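Local structure of hydrogenase maturation factor (Thermoanaerobacter tengcongensis, 3VTI) at residues C[19-24]-C[135-140]; C[27-32]-C[127-132]; C[31-36]-C[59-64]; C[195-200]-C[253-258]. The protein is S-carbamoylated by HypF during [NiFe]-hydrogenase maturation and probably dehydrates the carbamoyl group to a nitrile in an ATP-dependent reaction. All coordinates share one frame; numbering follows the deposited sequence.

Contact 1: C[19-24]-C[135-140]. With MG (magnesium ion), chain K.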
loop_
_atom_site.group_PDB
_atom_site.type_symbol
_atom_site.label_atom_id
_atom_site.label_comp_id
_atom_site.label_asym_id
_atom_site.label_seq_id
_atom_site.Cartn_x
_atom_site.Cartn_y
_atom_site.Cartn_z
ATOM N N ALA C 19 15.474 -11.490 18.433
ATOM C CA ALA C 19 16.820 -11.258 17.925
ATOM C C ALA C 19 16.915 -9.945 17.146
ATOM O O ALA C 19 17.934 -9.262 17.234
ATOM C CB ALA C 19 17.274 -12.429 17.068
ATOM N N MET C 20 15.849 -9.594 16.417
ATOM C CA MET C 20 15.788 -8.355 15.626
ATOM C C MET C 20 16.869 -8.295 14.538
ATOM O O MET C 20 17.554 -7.273 14.362
ATOM C CB MET C 20 15.866 -7.128 16.537
ATOM C CG MET C 20 14.568 -6.762 17.220
ATOM S SD MET C 20 14.825 -5.419 18.389
ATOM C CE MET C 20 15.098 -6.326 19.897
ATOM N N GLU C 21 17.006 -9.409 13.819
ATOM C CA GLU C 21 17.965 -9.552 12.720
ATOM C C GLU C 21 17.399 -9.014 11.408
ATOM O O GLU C 21 16.189 -8.850 11.276
ATOM C CB GLU C 21 18.349 -11.022 12.533
ATOM C CG GLU C 21 18.898 -11.740 13.772
ATOM C CD GLU C 21 20.347 -11.404 14.078
ATOM O OE1 GLU C 21 20.958 -10.601 13.342
ATOM O OE2 GLU C 21 20.888 -11.945 15.069
ATOM N N ASP C 22 18.289 -8.745 10.451
ATOM C CA ASP C 22 17.920 -8.395 9.077
ATOM C C ASP C 22 17.205 -9.554 8.394
ATOM O O ASP C 22 16.433 -9.356 7.463
ATOM C CB ASP C 22 19.169 -8.058 8.253
ATOM C CG ASP C 22 19.729 -6.684 8.558
ATOM O OD1 ASP C 22 19.230 -5.697 7.961
ATOM O OD2 ASP C 22 20.672 -6.596 9.381
ATOM N N ALA C 23 17.489 -10.769 8.849
ATOM C CA ALA C 23 16.858 -11.960 8.306
ATOM C C ALA C 23 16.831 -13.066 9.359
ATOM O O ALA C 23 17.732 -13.154 10.192
ATOM C CB ALA C 23 17.594 -12.417 7.057
ATOM N N ALA C 24 15.793 -13.895 9.334
ATOM C CA ALA C 24 15.768 -15.094 10.174
ATOM C C ALA C 24 16.720 -16.133 9.593
ATOM O O ALA C 24 16.825 -16.264 8.377
ATOM C CB ALA C 24 14.363 -15.660 10.249
ATOM N N ASN C 135 28.978 -16.306 10.346
ATOM C CA ASN C 135 28.338 -16.075 11.634
ATOM C C ASN C 135 28.152 -14.582 11.840
ATOM O O ASN C 135 28.887 -13.943 12.587
ATOM C CB ASN C 135 29.144 -16.684 12.789
ATOM C CG ASN C 135 28.349 -16.743 14.092
ATOM O OD1 ASN C 135 27.462 -15.916 14.353
ATOM N ND2 ASN C 135 28.659 -17.730 14.913
ATOM N N VAL C 136 27.158 -14.036 11.160
ATOM C CA VAL C 136 26.912 -12.608 11.175
ATOM C C VAL C 136 25.574 -12.355 11.848
ATOM O O VAL C 136 24.567 -12.951 11.470
ATOM C CB VAL C 136 26.907 -12.032 9.741
ATOM C CG1 VAL C 136 26.984 -10.538 9.781
ATOM C CG2 VAL C 136 28.086 -12.584 8.938
ATOM N N SER C 137 25.579 -11.467 12.840
ATOM C CA SER C 137 24.407 -11.175 13.669
ATOM C C SER C 137 24.624 -9.837 14.361
ATOM O O SER C 137 25.764 -9.528 14.725
ATOM C CB SER C 137 24.222 -12.299 14.707
ATOM O OG SER C 137 23.654 -11.836 15.919
ATOM N N ILE C 138 23.555 -9.054 14.564
ATOM C CA ILE C 138 23.654 -7.776 15.320
ATOM C C ILE C 138 24.093 -7.956 16.758
ATOM O O ILE C 138 24.344 -6.968 17.438
ATOM C CB ILE C 138 22.321 -6.931 15.388
ATOM C CG1 ILE C 138 21.089 -7.790 15.119
ATOM C CG2 ILE C 138 22.382 -5.685 14.509
ATOM C CD1 ILE C 138 20.732 -8.671 16.272
ATOM N N LYS C 139 24.152 -9.204 17.223
ATOM C CA LYS C 139 24.603 -9.523 18.584
ATOM C C LYS C 139 26.108 -9.789 18.711
ATOM O O LYS C 139 26.604 -10.014 19.813
ATOM C CB LYS C 139 23.832 -10.735 19.116
ATOM C CG LYS C 139 22.485 -10.383 19.728
ATOM C CD LYS C 139 21.550 -11.588 19.794
ATOM C CE LYS C 139 20.893 -11.841 18.431
ATOM N NZ LYS C 139 20.242 -13.184 18.382
ATOM N N ASN C 140 26.827 -9.753 17.588
ATOM C CA ASN C 140 28.197 -10.280 17.517
ATOM C C ASN C 140 29.330 -9.279 17.739
ATOM O O ASN C 140 30.492 -9.662 17.717
ATOM C CB ASN C 140 28.428 -11.023 16.187
ATOM C CG ASN C 140 27.823 -12.427 16.175
ATOM O OD1 ASN C 140 27.252 -12.885 17.168
ATOM N ND2 ASN C 140 27.953 -13.116 15.045
HETATM MG MG MG K . 18.115 -4.350 6.605
HETATM O O HOH W 1 16.530 -5.050 8.261
#
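Glu21 and Ile138 bring two loop backbones to a CA-CA separation of 6.5 Å, and no backbone-to-backbone hydrogen bond joins the segments. The chain leaves helix 15-19 at Met20, which has positive phi, while Ser137 to Asn140 form a type I beta turn. Within that turn Ser137 OG accepts from Lys139 N, completing an ST turn. The same hydroxyl donates to Glu21 OE2 at 2.9 Å, using the syn lone pair of that oxygen. Glu21 OE1 takes the backbone N-H of Ile138, N to OE1 3.3 Å and nearly straight at 162°, again from the syn side but somewhat out of the carboxylate plane. Two successive residues thus hold the two oxygens and fix the rotation of the group. Its position follows from a bend at chi2 (-78°), which turns the carboxylate toward the turn. Lys139 crosses Glu21 at about a right angle; its NZ makes a salt bridge to OE2 at 3.6 Å, and its end also packs on Ala19 CB. Ile138 runs aslant the Glu21 chain, its CG1 3.7 Å from Met20 O. With an alanine in place of Glu21, Ser137 OG and Ile138 N would probably lose their acceptors and Lys139 this counter-charge. Next to Glu21, Asp22 OD1 binds the magnesium ion at 2.2 Å. Residues 135-140 lie in the loop between strands 120-130 and 146-149, Ser137 bonds through its backbone to Lys195 of strand 194-198, and Ile138 and Lys139 rest on Met215 of helix 204-216.

Contact 2: C[27-32]-C[127-132]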
loop_
_atom_site.group_PDB
_atom_site.type_symbol
_atom_site.label_atom_id
_atom_site.label_comp_id
_atom_site.label_asym_id
_atom_site.label_seq_id
_atom_site.Cartn_x
_atom_site.Cartn_y
_atom_site.Cartn_z
ATOM N N PHE C 27 16.980 -23.532 9.767
ATOM C CA PHE C 27 17.646 -24.827 9.549
ATOM C C PHE C 27 19.156 -24.720 9.698
ATOM O O PHE C 27 19.884 -25.705 9.516
ATOM C CB PHE C 27 17.261 -25.453 8.197
ATOM C CG PHE C 27 15.780 -25.402 7.894
ATOM C CD1 PHE C 27 15.302 -24.629 6.836
ATOM C CD2 PHE C 27 14.864 -26.123 8.663
ATOM C CE1 PHE C 27 13.938 -24.587 6.536
ATOM C CE2 PHE C 27 13.496 -26.078 8.376
ATOM C CZ PHE C 27 13.033 -25.305 7.310
ATOM N N GLY C 28 19.619 -23.521 10.049
ATOM C CA GLY C 28 21.033 -23.284 10.297
ATOM C C GLY C 28 21.780 -22.739 9.098
ATOM O O GLY C 28 22.826 -22.110 9.260
ATOM N N ASN C 29 21.244 -22.961 7.898
ATOM C CA ASN C 29 21.945 -22.589 6.669
ATOM C C ASN C 29 21.155 -21.714 5.702
ATOM O O ASN C 29 21.734 -21.121 4.791
ATOM C CB ASN C 29 22.440 -23.841 5.941
ATOM C CG ASN C 29 21.315 -24.634 5.328
ATOM O OD1 ASN C 29 20.251 -24.786 5.922
ATOM N ND2 ASN C 29 21.544 -25.150 4.129
ATOM N N ILE C 30 19.841 -21.637 5.873
ATOM C CA ILE C 30 19.065 -20.749 5.014
ATOM C C ILE C 30 18.440 -19.570 5.764
ATOM O O ILE C 30 18.065 -19.655 6.942
ATOM C CB ILE C 30 18.027 -21.480 4.079
ATOM C CG1 ILE C 30 16.792 -21.945 4.845
ATOM C CG2 ILE C 30 18.680 -22.607 3.267
ATOM C CD1 ILE C 30 15.679 -20.928 4.844
ATOM N N THR C 31 18.331 -18.474 5.035
ATOM C CA THR C 31 17.930 -17.222 5.584
ATOM C C THR C 31 16.614 -16.755 4.933
ATOM O O THR C 31 16.313 -17.128 3.792
ATOM C CB THR C 31 19.079 -16.218 5.412
ATOM O OG1 THR C 31 18.912 -15.152 6.345
ATOM C CG2 THR C 31 19.153 -15.667 3.984
ATOM N N LEU C 32 15.822 -15.972 5.674
ATOM C CA LEU C 32 14.501 -15.496 5.208
ATOM C C LEU C 32 14.171 -14.083 5.682
ATOM O O LEU C 32 14.209 -13.796 6.887
ATOM C CB LEU C 32 13.388 -16.453 5.646
ATOM C CG LEU C 32 11.933 -16.090 5.335
ATOM C CD1 LEU C 32 11.643 -16.104 3.827
ATOM C CD2 LEU C 32 11.010 -17.034 6.086
ATOM N N ILE C 127 15.062 -15.530 0.036
ATOM C CA ILE C 127 15.730 -16.691 0.602
ATOM C C ILE C 127 17.190 -16.678 0.175
ATOM O O ILE C 127 17.502 -16.530 -1.005
ATOM C CB ILE C 127 15.016 -18.011 0.196
ATOM C CG1 ILE C 127 13.939 -18.340 1.216
ATOM C CG2 ILE C 127 15.975 -19.197 0.105
ATOM C CD1 ILE C 127 13.111 -19.529 0.847
ATOM N N GLY C 128 18.084 -16.823 1.143
ATOM C CA GLY C 128 19.511 -16.966 0.857
ATOM C C GLY C 128 20.120 -18.159 1.571
ATOM O O GLY C 128 19.532 -18.692 2.511
ATOM N N VAL C 129 21.297 -18.580 1.121
ATOM C CA VAL C 129 22.018 -19.684 1.751
ATOM C C VAL C 129 23.338 -19.174 2.330
ATOM O O VAL C 129 24.084 -18.452 1.665
ATOM C CB VAL C 129 22.223 -20.887 0.772
ATOM C CG1 VAL C 129 23.167 -20.518 -0.372
ATOM C CG2 VAL C 129 22.734 -22.131 1.506
ATOM N N LEU C 130 23.598 -19.546 3.581
ATOM C CA LEU C 130 24.795 -19.135 4.319
ATOM C C LEU C 130 26.087 -19.697 3.713
ATOM O O LEU C 130 26.145 -20.862 3.327
ATOM C CB LEU C 130 24.670 -19.606 5.769
ATOM C CG LEU C 130 24.915 -18.595 6.890
ATOM C CD1 LEU C 130 23.880 -17.486 6.873
ATOM C CD2 LEU C 130 24.899 -19.293 8.239
ATOM N N TYR C 131 27.119 -18.861 3.633
ATOM C CA TYR C 131 28.461 -19.336 3.291
ATOM C C TYR C 131 29.062 -20.208 4.386
ATOM O O TYR C 131 28.634 -20.154 5.544
ATOM C CB TYR C 131 29.398 -18.172 2.989
ATOM C CG TYR C 131 28.970 -17.370 1.795
ATOM C CD1 TYR C 131 29.250 -17.807 0.503
ATOM C CD2 TYR C 131 28.275 -16.173 1.958
ATOM C CE1 TYR C 131 28.849 -17.070 -0.604
ATOM C CE2 TYR C 131 27.872 -15.424 0.863
ATOM C CZ TYR C 131 28.158 -15.873 -0.415
ATOM O OH TYR C 131 27.751 -15.128 -1.497
ATOM N N GLU C 132 30.070 -20.991 3.998
ATOM C CA GLU C 132 30.670 -22.055 4.819
ATOM C C GLU C 132 30.814 -21.731 6.314
ATOM O O GLU C 132 30.226 -22.417 7.156
ATOM C CB GLU C 132 32.014 -22.495 4.226
ATOM C CG GLU C 132 32.521 -23.857 4.720
ATOM C CD GLU C 132 34.001 -24.082 4.405
ATOM O OE1 GLU C 132 34.580 -23.283 3.626
ATOM O OE2 GLU C 132 34.593 -25.055 4.937
#
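Ile30 and Val129 are a non-hydrogen-bonded pair in the antiparallel ladder between strands 30-37 and 120-130, part of the mixed sheet of the AIR synthase-related N-terminal domain. The two strand segments run at 147° to each other and their axes approach to 4.5 Å. Thr31 and Gly128 make the hydrogen-bonded pair: Thr31 N donates to Gly128 O at 2.8 Å, and Gly128 N returns a longer bond to Thr31 O at 3.2 Å. One residue before strand 30-37 begins, Asn29 O accepts from Leu130 N at 2.7 Å, almost straight (177°). CA-H...O contacts from Ile30 to Gly128 O and from Ile127 to Thr31 O fill in between these bonds.

One face of the ladder carries Ile30, Leu32, Ile127 and Val129. There Leu32 CD1 meets Ile127 CG1 at 4.1 Å, the two side chains meeting at a slant, while Ile30 and Val129 touch more loosely through their CG2 methyls at 4.4 Å. On the face of Thr31 the partner is a glycine, and the threonine methyl CG2 lies over the backbone of Gly128. With OG1 anti to the backbone N (chi1 -159°), the hydroxyl is turned away from Gly128, which CG2 meets instead, and bonds Ala24 O. Leu130 CD2 comes within 3.6 Å of Gly28 O.

Asn29 and Ile30 both face Leu26, a classic beta bulge between strands 30-37 and 24-26. On the far side Ile127 and Val129 bond through their backbones to strand 66-78, and Ile127 also packs on Ile30 of the second subunit.

Contact 3: C[31-36]-C[59-64]. With MG (magnesium ion), chain K.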
loop_
_atom_site.group_PDB
_atom_site.type_symbol
_atom_site.label_atom_id
_atom_site.label_comp_id
_atom_site.label_asym_id
_atom_site.label_seq_id
_atom_site.Cartn_x
_atom_site.Cartn_y
_atom_site.Cartn_z
ATOM N N THR C 31 18.331 -18.474 5.035
ATOM C CA THR C 31 17.930 -17.222 5.584
ATOM C C THR C 31 16.614 -16.755 4.933
ATOM O O THR C 31 16.313 -17.128 3.792
ATOM C CB THR C 31 19.079 -16.218 5.412
ATOM O OG1 THR C 31 18.912 -15.152 6.345
ATOM C CG2 THR C 31 19.153 -15.667 3.984
ATOM N N LEU C 32 15.822 -15.972 5.674
ATOM C CA LEU C 32 14.501 -15.496 5.208
ATOM C C LEU C 32 14.171 -14.083 5.682
ATOM O O LEU C 32 14.209 -13.796 6.887
ATOM C CB LEU C 32 13.388 -16.453 5.646
ATOM C CG LEU C 32 11.933 -16.090 5.335
ATOM C CD1 LEU C 32 11.643 -16.104 3.827
ATOM C CD2 LEU C 32 11.010 -17.034 6.086
ATOM N N THR C 33 13.836 -13.219 4.728
ATOM C CA THR C 33 13.534 -11.826 5.009
ATOM C C THR C 33 12.281 -11.378 4.267
ATOM O O THR C 33 11.844 -12.034 3.310
ATOM C CB THR C 33 14.718 -10.912 4.621
ATOM O OG1 THR C 33 14.416 -9.548 4.949
ATOM C CG2 THR C 33 15.030 -11.026 3.128
ATOM N N THR C 34 11.692 -10.274 4.713
ATOM C CA THR C 34 10.621 -9.637 3.968
ATOM C C THR C 34 10.661 -8.131 4.161
ATOM O O THR C 34 11.031 -7.661 5.223
ATOM C CB THR C 34 9.223 -10.193 4.333
ATOM O OG1 THR C 34 8.248 -9.641 3.435
ATOM C CG2 THR C 34 8.841 -9.851 5.774
ATOM N N ASP C 35 10.292 -7.387 3.126
ATOM C CA ASP C 35 10.168 -5.939 3.226
ATOM C C ASP C 35 9.116 -5.389 2.266
ATOM O O ASP C 35 8.968 -5.863 1.146
ATOM C CB ASP C 35 11.511 -5.260 2.967
ATOM C CG ASP C 35 11.632 -3.923 3.675
ATOM O OD1 ASP C 35 10.716 -3.576 4.440
ATOM O OD2 ASP C 35 12.648 -3.220 3.485
ATOM N N SER C 36 8.384 -4.382 2.729
ATOM C CA SER C 36 7.451 -3.638 1.879
ATOM C C SER C 36 8.114 -2.351 1.419
ATOM O O SER C 36 9.027 -1.847 2.079
ATOM C CB SER C 36 6.149 -3.326 2.616
ATOM O OG SER C 36 5.398 -4.504 2.841
ATOM N N ASN C 59 19.726 -7.433 -0.378
ATOM C CA ASN C 59 20.631 -6.967 0.655
ATOM C C ASN C 59 20.328 -7.591 2.014
ATOM O O ASN C 59 21.220 -8.183 2.646
ATOM C CB ASN C 59 20.647 -5.440 0.703
ATOM C CG ASN C 59 21.217 -4.827 -0.584
ATOM O OD1 ASN C 59 21.920 -5.504 -1.355
ATOM N ND2 ASN C 59 20.918 -3.547 -0.820
ATOM N N ASP C 60 19.064 -7.486 2.437
ATOM C CA ASP C 60 18.622 -8.029 3.716
ATOM C C ASP C 60 18.918 -9.530 3.799
ATOM O O ASP C 60 19.292 -10.027 4.855
ATOM C CB ASP C 60 17.125 -7.764 3.939
ATOM C CG ASP C 60 16.827 -6.342 4.430
ATOM O OD1 ASP C 60 17.461 -5.866 5.397
ATOM O OD2 ASP C 60 15.901 -5.705 3.868
ATOM N N ALA C 61 18.774 -10.236 2.674
ATOM C CA ALA C 61 18.983 -11.679 2.620
ATOM C C ALA C 61 20.466 -12.082 2.678
ATOM O O ALA C 61 20.785 -13.269 2.850
ATOM C CB ALA C 61 18.318 -12.267 1.386
ATOM N N SER C 62 21.359 -11.095 2.541
ATOM C CA SER C 62 22.799 -11.333 2.559
ATOM C C SER C 62 23.399 -10.942 3.900
ATOM O O SER C 62 24.452 -11.461 4.285
ATOM C CB SER C 62 23.496 -10.544 1.444
ATOM O OG SER C 62 22.939 -10.786 0.158
ATOM N N MET C 63 22.723 -10.039 4.612
ATOM C CA MET C 63 23.245 -9.435 5.851
ATOM C C MET C 63 23.583 -10.436 6.955
ATOM O O MET C 63 24.128 -10.074 8.002
ATOM C CB MET C 63 22.270 -8.396 6.398
ATOM C CG MET C 63 22.062 -7.237 5.477
ATOM S SD MET C 63 23.576 -6.324 5.212
ATOM C CE MET C 63 23.235 -5.568 3.628
ATOM N N ARG C 64 23.261 -11.694 6.708
ATOM C CA ARG C 64 23.478 -12.739 7.673
ATOM C C ARG C 64 24.715 -13.557 7.284
ATOM O O ARG C 64 25.069 -14.518 7.956
ATOM C CB ARG C 64 22.210 -13.596 7.752
ATOM C CG ARG C 64 21.923 -14.174 9.099
ATOM C CD ARG C 64 21.689 -13.118 10.193
ATOM N NE ARG C 64 21.913 -13.749 11.493
ATOM C CZ ARG C 64 20.976 -14.377 12.195
ATOM N NH1 ARG C 64 19.725 -14.422 11.750
ATOM N NH2 ARG C 64 21.282 -14.943 13.360
HETATM MG MG MG K . 18.115 -4.350 6.605
HETATM O O HOH W 2 13.639 -7.825 2.703
HETATM O O HOH W 1 16.530 -5.050 8.261
#
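Thr33 and Asp60 meet at about a right angle, the threonine hydroxyl OG1 lying 3.4 Å from Asp60 CB while its methyl CG2 turns to Ala61, 3.9 Å from Ala61 CB. A chi1 of -178° sets OG1 opposite the backbone N, and this rotation is what gives the hydroxyl to Asp60 and the methyl to Ala61. A water bridges the pair, at 2.9 Å from Thr33 OG1 and making a weak bond to Asp60 OD2; the hydroxyl also bonds Asp22 O. Asp35 brings a second carboxylate, its plane turned 69° from that of Asp60, with OD2 of Asp35 4.1 Å from OD2 of Asp60. These like charges are probably tempered by the magnesium ion, which Asp60 OD1 binds at 2.0 Å, and by Lys110 of the second subunit, which forms a salt bridge with Asp35 OD1.

Here the end region of helix 49-60 packs over one face of strand 30-37, in the AIR synthase-related N-terminal domain, while Leu32 and Thr34 on the other face lie against Thr72 of the second subunit. Asp22 and Asp199 complete the protein part of the metal site.

Further along, Thr31 CG2 comes nearest to Ala61 O, and its OG1 lies 3.9 Å from Arg64 CB. An alanine at Thr31 would lack both branches, which is likely to open a gap beside Ala61 and the start of the Arg64 side chain and to cost the hydroxyl bond to Ala24 O. The guanidinium of Arg64 turns off to Val136 O and Ala23 O.

Contact 4: C[195-200]-C[253-258]. With MG (magnesium ion), chain K.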
loop_
_atom_site.group_PDB
_atom_site.type_symbol
_atom_site.label_atom_id
_atom_site.label_comp_id
_atom_site.label_asym_id
_atom_site.label_seq_id
_atom_site.Cartn_x
_atom_site.Cartn_y
_atom_site.Cartn_z
ATOM N N LYS C 195 31.696 -9.853 11.769
ATOM C CA LYS C 195 30.839 -10.045 12.929
ATOM C C LYS C 195 29.423 -9.522 12.727
ATOM O O LYS C 195 28.461 -10.208 13.069
ATOM C CB LYS C 195 31.500 -9.450 14.168
ATOM C CG LYS C 195 32.624 -10.326 14.695
ATOM C CD LYS C 195 33.489 -9.541 15.625
ATOM C CE LYS C 195 34.024 -10.380 16.769
ATOM N NZ LYS C 195 32.959 -10.717 17.755
ATOM N N VAL C 196 29.295 -8.328 12.151
ATOM C CA VAL C 196 27.984 -7.704 11.910
ATOM C C VAL C 196 27.902 -7.109 10.509
ATOM O O VAL C 196 28.869 -6.526 10.011
ATOM C CB VAL C 196 27.669 -6.590 12.930
ATOM C CG1 VAL C 196 26.325 -5.897 12.601
ATOM C CG2 VAL C 196 27.681 -7.140 14.345
ATOM N N LEU C 197 26.743 -7.272 9.881
ATOM C CA LEU C 197 26.456 -6.670 8.596
ATOM C C LEU C 197 25.043 -6.115 8.642
ATOM O O LEU C 197 24.105 -6.840 8.961
ATOM C CB LEU C 197 26.575 -7.700 7.466
ATOM C CG LEU C 197 27.958 -8.209 7.055
ATOM C CD1 LEU C 197 27.820 -9.321 6.034
ATOM C CD2 LEU C 197 28.832 -7.101 6.498
ATOM N N ARG C 198 24.896 -4.829 8.343
ATOM C CA ARG C 198 23.567 -4.223 8.227
ATOM C C ARG C 198 23.566 -3.024 7.287
ATOM O O ARG C 198 24.465 -2.184 7.331
ATOM C CB ARG C 198 23.003 -3.826 9.597
ATOM C CG ARG C 198 21.604 -3.240 9.536
ATOM C CD ARG C 198 20.906 -3.302 10.886
ATOM N NE ARG C 198 20.496 -4.668 11.211
ATOM C CZ ARG C 198 19.846 -5.026 12.317
ATOM N NH1 ARG C 198 19.506 -4.125 13.235
ATOM N NH2 ARG C 198 19.532 -6.299 12.504
ATOM N N ASP C 199 22.553 -2.961 6.436
ATOM C CA ASP C 199 22.346 -1.810 5.571
ATOM C C ASP C 199 21.593 -0.683 6.296
ATOM O O ASP C 199 20.529 -0.921 6.872
ATOM C CB ASP C 199 21.633 -2.226 4.276
ATOM C CG ASP C 199 20.322 -2.962 4.519
ATOM O OD1 ASP C 199 20.137 -3.577 5.601
ATOM O OD2 ASP C 199 19.480 -2.936 3.587
ATOM N N PRO C 200 22.156 0.546 6.282
ATOM C CA PRO C 200 21.567 1.644 7.042
ATOM C C PRO C 200 20.443 2.249 6.217
ATOM O O PRO C 200 20.656 3.204 5.466
ATOM C CB PRO C 200 22.731 2.624 7.226
ATOM C CG PRO C 200 23.818 2.189 6.253
ATOM C CD PRO C 200 23.318 0.992 5.490
ATOM N N VAL C 253 26.499 -0.827 3.155
ATOM C CA VAL C 253 26.461 -1.732 4.290
ATOM C C VAL C 253 27.433 -1.249 5.362
ATOM O O VAL C 253 28.538 -0.799 5.047
ATOM C CB VAL C 253 26.735 -3.219 3.871
ATOM C CG1 VAL C 253 28.161 -3.398 3.284
ATOM C CG2 VAL C 253 26.489 -4.188 5.056
ATOM N N VAL C 254 26.983 -1.312 6.614
ATOM C CA VAL C 254 27.824 -1.111 7.790
ATOM C C VAL C 254 28.409 -2.451 8.197
ATOM O O VAL C 254 27.686 -3.439 8.357
ATOM C CB VAL C 254 27.010 -0.547 8.969
ATOM C CG1 VAL C 254 27.837 -0.538 10.275
ATOM C CG2 VAL C 254 26.494 0.847 8.636
ATOM N N VAL C 255 29.718 -2.480 8.381
ATOM C CA VAL C 255 30.418 -3.715 8.699
ATOM C C VAL C 255 31.188 -3.619 9.995
ATOM O O VAL C 255 31.939 -2.689 10.207
ATOM C CB VAL C 255 31.453 -4.059 7.623
ATOM C CG1 VAL C 255 31.894 -5.504 7.742
ATOM C CG2 VAL C 255 30.921 -3.758 6.236
ATOM N N VAL C 256 31.014 -4.610 10.849
ATOM C CA VAL C 256 31.845 -4.752 12.037
ATOM C C VAL C 256 32.761 -5.967 11.851
ATOM O O VAL C 256 32.297 -7.027 11.440
ATOM C CB VAL C 256 30.982 -4.881 13.319
ATOM C CG1 VAL C 256 31.839 -4.832 14.551
ATOM C CG2 VAL C 256 29.956 -3.759 13.377
ATOM N N VAL C 257 34.054 -5.801 12.140
ATOM C CA VAL C 257 35.060 -6.862 11.940
ATOM C C VAL C 257 36.029 -6.994 13.109
ATOM O O VAL C 257 36.154 -6.084 13.927
ATOM C CB VAL C 257 35.930 -6.636 10.663
ATOM C CG1 VAL C 257 35.087 -6.646 9.423
ATOM C CG2 VAL C 257 36.700 -5.331 10.751
ATOM N N GLU C 258 36.728 -8.124 13.167
ATOM C CA GLU C 258 37.852 -8.275 14.079
ATOM C C GLU C 258 38.949 -7.271 13.751
ATOM O O GLU C 258 39.227 -6.985 12.581
ATOM C CB GLU C 258 38.419 -9.696 14.047
ATOM C CG GLU C 258 37.602 -10.704 14.836
ATOM C CD GLU C 258 38.464 -11.742 15.531
ATOM O OE1 GLU C 258 39.338 -11.340 16.325
ATOM O OE2 GLU C 258 38.258 -12.955 15.291
HETATM MG MG MG K . 18.115 -4.350 6.605
HETATM O O HOH W 1 16.530 -5.050 8.261
#
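Arg198 and Val254 exchange two backbone hydrogen bonds, Val254 N to Arg198 O at 2.8 Å and Arg198 N to Val254 O at 3.1 Å. Two residues on, Val256 N donates to Val196 O at 3.0 Å. Val256 O then takes two donors, Lys195 N at 2.9 Å and, weakly, Val196 N, so that Lys195 and Val196 face a single residue in a classic beta bulge. The strands are antiparallel at 179°.

The polar ends lead out of the ladder. Arg198 NE pairs with Asp22 OD2 and its NH1 with Glu211, while Lys195 NZ bonds Asn140 O.

Packing divides by face. Val196 and Val256 lie side by side and point the same way, Val196 CB being 3.7 Å from Val256 CG2. On the reverse face Leu197, its CG anti to the carbonyl carbon (chi1 -72°), sets CD2 against both methyls of Val255, 3.7 Å from CG1, and against Val253 CG2; this side is covered by Ile184 and Leu187 of helix 181-187. Beyond the strand the Pro200 ring meets the Val254 side chain obliquely, CG to CG2 3.8 Å, beside Val208 of helix 204-216.

Strand 194-198 is outermost within its chain in the mixed sheet of the AIR synthase-related C-terminal domain. Just past its end, Asp199 OD1 binds the magnesium ion at 2.4 Å, joining Asp22 and Asp60 from the N-terminal part of the chain in a metal site between the two halves.

From the N terminus, contact 1 opens first, at 19-24, and closes last of the first three, at 135-140; its long loop holds contacts 2 and 3. These two start on the same strand, 30-37, and share Thr31 and Leu32: contact 3 closes early, at 59-64, and contact 2 later, at 127-132. Contact 4 follows in series and ties strand 194-198 to 254-257 in the second sheet. Contacts 1, 3 and 4 each supply one aspartate to the magnesium site, so the ion ties the N-terminal part of the chain to the loop after strand 194-198. Arg64 connects contact 3 to both segments of contact 1, Arg198 links contacts 1 and 4, and contact 2 stays about 8 Å from contact 4 at their nearest atoms.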